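Local coordinates for protein putative sugar kinase PH1459 (Pyrococcus horikoshii, PDB 3EWM) that probably phosphorylates a sugar, perhaps fructose, with ATP, as a member of the PfkB (ribokinase-like) carbohydrate kinase family, at residues Ala158-Leu163 / Ile188-Glu193; Asp247-Ala252 / Lys270-Val275. All blocks are in the same frame, centred on the assembly; numbering follows the deposited sequence.

Both contacts lie in the ribokinase-like core, with their centres about 14 Å apart. Contact 1 is a pair of parallel strands in the central sheet. Contact 2 pairs two helices, and its helix 245-259 lies against those strands. The two meet directly. F249 CD2 packs at 3.6 Å against K190 CE, and selenomethionine M250 reaches D160 N with its CE at 3.7 Å. D160 OD2 and D247 OD1, both carboxylate oxygens, are 4.0 Å apart. K190 binds ATP, as does T215, whose side chain is about 4 Å from those of both K190 and F249. This seam therefore borders the nucleotide site, and contact 2 continues outward from it.

Contact 1: residues Ala158-Leu163 / Ile188-Glu193; sequences AFDVNL and IVKASE
This contact is the strand pairing of a beta-alpha-beta unit: strand 156-160, helix 172-185, strand 188-192. The strands run parallel at 10°. F159 bonds the partner strand through both its backbone N and its backbone O, with F159 N to I188 O at 2.8 Å and F159 O accepting K190 N at 2.9 Å. V161 N extends the ladder to K190 O at 2.9 Å, in a nearly straight bond. D160 and K190 are paired, and their side chains lie side by side and point the same way. The K190 chain is extended until its last torsion (chi4 -76°), which turns NZ toward the carboxylate. NZ then makes a long salt bridge to D160 OD1, 3.4 Å, weak as a hydrogen bond. K190 binds ATP, and its side chain lies near that of T215, another ATP-binding residue. A158 CB meets I188 CB at 3.8 Å on the same face. Just past the strand end, V161 CG2 touches both V189 CG1 (3.9 Å) and A191 CB (3.8 Å). Helix 245-259 covers the A158, I188 and K190 side. Helix 172-185 packs on F159, and helix 193-200 on V161 and A191. Strands 127-131 and 211-215 continue the sheet beyond the pair.

Contact 2: residues Asp247-Ala252 / Lys270-Val275; sequences DAFMAA and KFANLV
The carbonyl oxygen of A248 is met from two helices. Its own helix supplies the bond from A252 N to A248 O, 2.9 Å. From the partner helix the methyl CG1 of V275 comes up to A248 O at 3.6 Å, an apolar touch and not a bond. Most of the rest is apolar. A252 is at its centre, and its methyl points at segment 270-275. A252 CB lies 3.6 Å from V275 CB and the same distance from A272 CA, so it rests partly on backbone. Small residues on both sides let the segment axes come within 8.3 Å, at 149°, roughly antiparallel.

Two phenylalanines flank this alanine contact. F249 has CG turned away from its backbone N (chi1 168°), and its ring reaches across to A272, with CE1 at 3.6 Å from A272 CB. F271 sends its ring back toward the other helix. A252 O lies at the ring edge, in the ring plane, 3.4 Å from F271 CE2. V275 CG2, one turn on in the same helix, covers one ring face, set toward the rim. Helix 298-304 packs on F271 as well, through A300, V303 and L304. A leucine in place of F271 would probably lose the flat edge against A252 O and the ring face under V275 CG2, leaving a gap between the three helices.

The D247 end of segment 247-252 closes the GAGD signature of PfkB kinases, which in relatives forms part of the phosphate-transfer site. D247 OD2 bonds N38 of helix 35-45. The arrangement is a close, alanine-mediated antiparallel helix pair. Through F249, which lies close to K190 and T215, the pair borders the ATP site of the ribokinase-like fold.

Contact 1: residues Ala158-Leu163 / Ile188-Glu193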
# COMPACT_ATOMS: atom_id res chain seq x y z
N ALA A 158 5.66 -25.12 -13.49
CA ALA A 158 5.13 -24.18 -14.47
C ALA A 158 5.51 -22.76 -14.07
O ALA A 158 5.41 -22.39 -12.89
CB ALA A 158 3.61 -24.34 -14.60
N PHE A 159 5.94 -21.97 -15.05
CA PHE A 159 6.45 -20.64 -14.80
C PHE A 159 5.83 -19.67 -15.79
O PHE A 159 5.95 -19.85 -16.99
CB PHE A 159 7.98 -20.65 -14.90
CG PHE A 159 8.63 -19.31 -14.60
CD1 PHE A 159 8.60 -18.78 -13.31
CD2 PHE A 159 9.25 -18.58 -15.60
CE1 PHE A 159 9.21 -17.56 -13.02
CE2 PHE A 159 9.86 -17.36 -15.33
CZ PHE A 159 9.84 -16.84 -14.03
N ASP A 160 5.10 -18.70 -15.26
CA ASP A 160 4.60 -17.57 -16.01
C ASP A 160 5.69 -16.51 -15.91
O ASP A 160 6.02 -16.04 -14.83
CB ASP A 160 3.29 -17.12 -15.37
CG ASP A 160 2.66 -15.93 -16.06
OD1 ASP A 160 3.15 -15.48 -17.12
OD2 ASP A 160 1.66 -15.43 -15.49
N VAL A 161 6.28 -16.17 -17.04
CA VAL A 161 7.36 -15.21 -17.07
C VAL A 161 6.86 -13.87 -16.50
O VAL A 161 7.57 -13.20 -15.75
CB VAL A 161 7.92 -15.06 -18.52
CG1 VAL A 161 8.93 -13.94 -18.60
CG2 VAL A 161 8.54 -16.40 -18.99
N ASN A 162 5.62 -13.51 -16.83
CA ASN A 162 4.95 -12.35 -16.25
C ASN A 162 5.95 -11.23 -15.93
O ASN A 162 6.13 -10.84 -14.77
CB ASN A 162 4.20 -12.76 -14.98
CG ASN A 162 3.31 -11.65 -14.45
OD1 ASN A 162 3.01 -10.69 -15.15
ND2 ASN A 162 2.91 -11.76 -13.19
N LEU A 163 6.61 -10.72 -16.96
CA LEU A 163 7.73 -9.85 -16.71
C LEU A 163 7.27 -8.43 -16.40
O LEU A 163 6.52 -7.83 -17.16
CB LEU A 163 8.73 -9.88 -17.87
CG LEU A 163 10.08 -9.25 -17.52
CD1 LEU A 163 10.58 -9.67 -16.12
CD2 LEU A 163 11.11 -9.61 -18.58
N ILE A 188 6.87 -26.24 -17.95
CA ILE A 188 5.85 -25.50 -18.67
C ILE A 188 6.20 -24.05 -18.50
O ILE A 188 6.35 -23.56 -17.37
CB ILE A 188 4.45 -25.78 -18.07
CG1 ILE A 188 4.11 -27.27 -18.19
CG2 ILE A 188 3.38 -24.91 -18.74
CD1 ILE A 188 3.43 -27.82 -16.94
N VAL A 189 6.34 -23.35 -19.61
CA VAL A 189 6.61 -21.93 -19.57
C VAL A 189 5.54 -21.20 -20.36
O VAL A 189 5.19 -21.61 -21.48
CB VAL A 189 8.04 -21.60 -20.11
CG1 VAL A 189 8.24 -20.09 -20.31
CG2 VAL A 189 9.10 -22.16 -19.18
N LYS A 190 5.00 -20.16 -19.73
CA LYS A 190 4.09 -19.25 -20.36
C LYS A 190 4.76 -17.88 -20.49
O LYS A 190 5.28 -17.34 -19.51
CB LYS A 190 2.80 -19.14 -19.54
CG LYS A 190 1.83 -18.12 -20.06
CD LYS A 190 0.60 -18.02 -19.15
CE LYS A 190 -0.23 -16.81 -19.49
NZ LYS A 190 0.36 -15.54 -18.99
N ALA A 191 4.72 -17.31 -21.69
CA ALA A 191 5.29 -16.02 -21.94
C ALA A 191 4.53 -15.35 -23.07
O ALA A 191 4.03 -16.03 -23.95
CB ALA A 191 6.78 -16.14 -22.31
N SER A 192 4.47 -14.02 -23.03
CA SER A 192 3.96 -13.26 -24.16
C SER A 192 5.03 -13.24 -25.23
O SER A 192 6.22 -13.40 -24.96
CB SER A 192 3.64 -11.82 -23.76
OG SER A 192 4.84 -11.15 -23.37
N GLU A 193 4.61 -12.99 -26.46
CA GLU A 193 5.57 -12.85 -27.54
C GLU A 193 6.56 -11.71 -27.24
O GLU A 193 7.73 -11.81 -27.61
CB GLU A 193 4.86 -12.71 -28.90
CG GLU A 193 3.86 -11.59 -28.97
CD GLU A 193 3.22 -11.50 -30.35
OE1 GLU A 193 3.86 -11.90 -31.34
OE2 GLU A 193 2.06 -11.03 -30.43

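Contact 2: residues Asp247-Ala252 / Lys270-Val275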
# COMPACT_ATOMS: atom_id res chain seq x y z
N ASP A 247 -4.36 -15.35 -16.60
CA ASP A 247 -4.33 -16.28 -15.47
C ASP A 247 -5.35 -17.41 -15.62
O ASP A 247 -5.10 -18.52 -15.20
CB ASP A 247 -4.48 -15.54 -14.17
CG ASP A 247 -3.31 -14.63 -13.89
OD1 ASP A 247 -2.18 -14.93 -14.35
OD2 ASP A 247 -3.51 -13.60 -13.24
N ALA A 248 -6.51 -17.09 -16.20
CA ALA A 248 -7.49 -18.09 -16.61
C ALA A 248 -6.87 -19.09 -17.59
O ALA A 248 -6.99 -20.31 -17.44
CB ALA A 248 -8.68 -17.42 -17.23
N PHE A 249 -6.20 -18.54 -18.61
CA PHE A 249 -5.48 -19.35 -19.56
C PHE A 249 -4.44 -20.26 -18.88
O PHE A 249 -4.40 -21.45 -19.15
CB PHE A 249 -4.82 -18.44 -20.62
CG PHE A 249 -3.83 -19.15 -21.47
CD1 PHE A 249 -4.25 -19.91 -22.55
CD2 PHE A 249 -2.48 -19.06 -21.21
CE1 PHE A 249 -3.33 -20.59 -23.36
CE2 PHE A 249 -1.54 -19.72 -22.01
CZ PHE A 249 -1.99 -20.49 -23.08
N MSE A 250 -3.62 -19.70 -17.98
CA MSE A 250 -2.65 -20.52 -17.24
C MSE A 250 -3.34 -21.64 -16.49
O MSE A 250 -2.92 -22.80 -16.56
CB MSE A 250 -1.81 -19.66 -16.27
CG MSE A 250 -0.69 -20.42 -15.57
SE MSE A 250 0.47 -21.40 -16.80
CE MSE A 250 2.22 -20.83 -16.11
N ALA A 251 -4.39 -21.30 -15.74
CA ALA A 251 -5.14 -22.30 -15.00
C ALA A 251 -5.61 -23.44 -15.91
O ALA A 251 -5.38 -24.61 -15.62
CB ALA A 251 -6.33 -21.67 -14.29
N ALA A 252 -6.21 -23.08 -17.04
CA ALA A 252 -6.65 -24.06 -18.04
C ALA A 252 -5.52 -24.93 -18.54
O ALA A 252 -5.70 -26.12 -18.77
CB ALA A 252 -7.30 -23.35 -19.21
N LYS A 270 -7.45 -26.15 -27.53
CA LYS A 270 -8.90 -25.90 -27.60
C LYS A 270 -9.51 -25.66 -26.21
O LYS A 270 -10.37 -24.81 -26.05
CB LYS A 270 -9.63 -27.03 -28.34
CG LYS A 270 -9.15 -27.29 -29.79
CD LYS A 270 -9.28 -26.06 -30.69
CE LYS A 270 -7.94 -25.37 -30.97
NZ LYS A 270 -8.09 -24.34 -32.06
N PHE A 271 -9.03 -26.39 -25.20
CA PHE A 271 -9.52 -26.20 -23.83
C PHE A 271 -9.09 -24.85 -23.28
O PHE A 271 -9.92 -24.07 -22.80
CB PHE A 271 -9.10 -27.34 -22.89
CG PHE A 271 -9.54 -27.14 -21.46
CD1 PHE A 271 -10.90 -27.12 -21.13
CD2 PHE A 271 -8.60 -26.98 -20.44
CE1 PHE A 271 -11.32 -26.94 -19.82
CE2 PHE A 271 -9.00 -26.79 -19.12
CZ PHE A 271 -10.37 -26.78 -18.80
N ALA A 272 -7.79 -24.56 -23.36
CA ALA A 272 -7.27 -23.30 -22.85
C ALA A 272 -7.88 -22.11 -23.58
O ALA A 272 -8.21 -21.09 -22.97
CB ALA A 272 -5.74 -23.28 -22.90
N ASN A 273 -8.07 -22.26 -24.89
CA ASN A 273 -8.71 -21.21 -25.68
C ASN A 273 -10.13 -20.92 -25.18
O ASN A 273 -10.50 -19.76 -25.00
CB ASN A 273 -8.73 -21.58 -27.17
CG ASN A 273 -9.00 -20.37 -28.07
OD1 ASN A 273 -8.70 -19.23 -27.71
ND2 ASN A 273 -9.53 -20.63 -29.24
N LEU A 274 -10.90 -21.99 -24.95
CA LEU A 274 -12.29 -21.86 -24.49
C LEU A 274 -12.37 -21.20 -23.12
O LEU A 274 -13.18 -20.31 -22.91
CB LEU A 274 -12.99 -23.22 -24.48
CG LEU A 274 -14.38 -23.27 -23.83
CD1 LEU A 274 -15.39 -22.48 -24.64
CD2 LEU A 274 -14.84 -24.70 -23.63
N VAL A 275 -11.52 -21.66 -22.21
CA VAL A 275 -11.46 -21.07 -20.87
C VAL A 275 -11.13 -19.58 -20.93
O VAL A 275 -11.84 -18.77 -20.31
CB VAL A 275 -10.49 -21.83 -19.95
CG1 VAL A 275 -10.30 -21.05 -18.58
CG2 VAL A 275 -11.01 -23.24 -19.73